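PDB 1U02: trehalose-6-phosphate phosphatase-related protein from Thermoplasma acidophilum, which removes the phosphate from trehalose 6-phosphate to yield free trehalose, using magnesium as cofactor. Local coordinates for residues G67-S70 with Q75-Y78. Sequence-based numbering, arbitrary orientation.
Sequences GACS and QIVY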
ATOM      1  N   GLY A  67       5.752   2.474   4.591  1.00 13.75           N
ATOM      2  CA  GLY A  67       6.397   3.246   5.642  1.00 15.06           C
ATOM      3  C   GLY A  67       7.699   3.956   5.305  1.00 14.83           C
ATOM      4  O   GLY A  67       8.164   4.773   6.096  1.00 13.81           O
ATOM      5  N   ALA A  68       8.291   3.676   4.145  1.00 14.24           N
ATOM      6  CA  ALA A  68       9.557   4.315   3.779  1.00 13.51           C
ATOM      7  C   ALA A  68       9.437   5.823   3.564  1.00 14.60           C
ATOM      8  O   ALA A  68      10.398   6.565   3.764  1.00 15.06           O
ATOM      9  CB  ALA A  68      10.135   3.660   2.527  1.00 13.46           C
ATOM     10  N   CYS A  69       8.261   6.273   3.148  1.00 13.91           N
ATOM     11  CA  CYS A  69       8.037   7.690   2.900  1.00 17.17           C
ATOM     12  C   CYS A  69       6.593   8.034   3.213  1.00 16.84           C
ATOM     13  O   CYS A  69       5.693   7.236   2.965  1.00 19.49           O
ATOM     14  CB  CYS A  69       8.340   8.015   1.431  1.00 20.72           C
ATOM     15  SG  CYS A  69       8.368   9.773   1.017  1.00 31.55           S
ATOM     16  N   SER A  70       6.376   9.221   3.762  1.00 15.63           N
ATOM     17  CA  SER A  70       5.033   9.675   4.093  1.00 14.20           C
ATOM     18  C   SER A  70       4.822  11.031   3.448  1.00 14.62           C
ATOM     19  O   SER A  70       5.786  11.708   3.077  1.00 16.34           O
ATOM     20  CB  SER A  70       4.865   9.827   5.609  1.00 15.59           C
ATOM     21  OG  SER A  70       5.162   8.624   6.287  1.00 15.60           O
ATOM     22  N   GLN A  75       3.858  17.620   2.566  1.00 14.47           N
ATOM     23  CA  GLN A  75       5.300  17.429   2.553  1.00 14.47           C
ATOM     24  C   GLN A  75       5.737  15.972   2.391  1.00 14.50           C
ATOM     25  O   GLN A  75       5.262  15.080   3.099  1.00 11.87           O
ATOM     26  CB  GLN A  75       5.902  18.011   3.835  1.00 16.34           C
ATOM     27  CG  GLN A  75       7.416  17.946   3.920  1.00 16.59           C
ATOM     28  CD  GLN A  75       7.952  18.627   5.171  1.00 18.98           C
ATOM     29  OE1 GLN A  75       7.341  18.556   6.239  1.00 21.24           O
ATOM     30  NE2 GLN A  75       9.101  19.280   5.046  1.00 20.93           N
ATOM     31  N   ILE A  76       6.642  15.742   1.444  1.00 13.45           N
ATOM     32  CA  ILE A  76       7.184  14.411   1.214  1.00 14.92           C
ATOM     33  C   ILE A  76       8.227  14.219   2.312  1.00 16.51           C
ATOM     34  O   ILE A  76       9.265  14.884   2.324  1.00 17.47           O
ATOM     35  CB  ILE A  76       7.872  14.299  -0.169  1.00 13.41           C
ATOM     36  CG1 ILE A  76       6.860  14.577  -1.284  1.00 16.24           C
ATOM     37  CG2 ILE A  76       8.479  12.917  -0.341  1.00 14.44           C
ATOM     38  CD1 ILE A  76       5.657  13.640  -1.275  1.00 18.53           C
ATOM     39  N   VAL A  77       7.931  13.322   3.243  1.00 16.55           N
ATOM     40  CA  VAL A  77       8.820  13.045   4.356  1.00 18.15           C
ATOM     41  C   VAL A  77       9.395  11.638   4.276  1.00 17.51           C
ATOM     42  O   VAL A  77       8.668  10.655   4.429  1.00 16.10           O
ATOM     43  CB  VAL A  77       8.076  13.186   5.706  1.00 18.37           C
ATOM     44  CG1 VAL A  77       9.012  12.847   6.860  1.00 19.33           C
ATOM     45  CG2 VAL A  77       7.529  14.601   5.850  1.00 18.91           C
ATOM     46  N   TYR A  78      10.697  11.542   4.025  1.00 18.55           N
ATOM     47  CA  TYR A  78      11.360  10.248   3.964  1.00 18.74           C
ATOM     48  C   TYR A  78      11.579   9.778   5.393  1.00 19.92           C
ATOM     49  O   TYR A  78      12.028  10.544   6.249  1.00 20.72           O
ATOM     50  CB  TYR A  78      12.703  10.373   3.246  1.00 18.36           C
ATOM     51  CG  TYR A  78      12.559  10.724   1.792  1.00 20.12           C
ATOM     52  CD1 TYR A  78      12.169   9.764   0.861  1.00 17.78           C
ATOM     53  CD2 TYR A  78      12.784  12.026   1.344  1.00 18.77           C
ATOM     54  CE1 TYR A  78      12.005  10.088  -0.478  1.00 21.35           C
ATOM     55  CE2 TYR A  78      12.622  12.360   0.002  1.00 21.68           C
ATOM     56  CZ  TYR A  78      12.233  11.387  -0.903  1.00 20.81           C
ATOM     57  OH  TYR A  78      12.072  11.706  -2.232  1.00 25.24           O
TER
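S70 and V77 grip each other through both of their backbone polar groups: S70 N donates to V77 O at 2.8 Å, and V77 N donates back to S70 O at 2.7 Å. These reciprocal bonds, nearly straight at 170° and 169° at the hydrogen, make S70 and V77 an antiparallel hydrogen-bonded pair. Each carbonyl oxygen also receives a longer CA-H contact, V77 O from C69 CA at 3.4 Å and S70 O from I76 CA at 3.6 Å. Next along comes the non-hydrogen-bonded pair C69 and Y78, whose CA atoms are 4.3 Å apart.

On the face that carries C69 and Y78, the sulfur does most of the touching. Anti to the backbone N (chi1 -171°), C69 SG slants toward the 75-78 strand and meets I76 CG2 at 3.4 Å. C69 SG also lies oblique to the Y78 ring, 4.3 Å from its centroid, in a sulfur-aromatic contact; I76 CG2 lies over one face of the ring, offset toward the rim, so sulfur and methyl pack together against the tyrosine. On the other face, S70 OG hydrogen-bonds to N79 OD1.

Strand 69-72 also pairs with strand 61-64, where A68 and C69 form a classic beta bulge. Strands 69-72 and 75-78 form a beta hairpin whose second arm is an outermost strand of the mixed central sheet of this trehalose phosphatase of the HAD superfamily, away from the magnesium site.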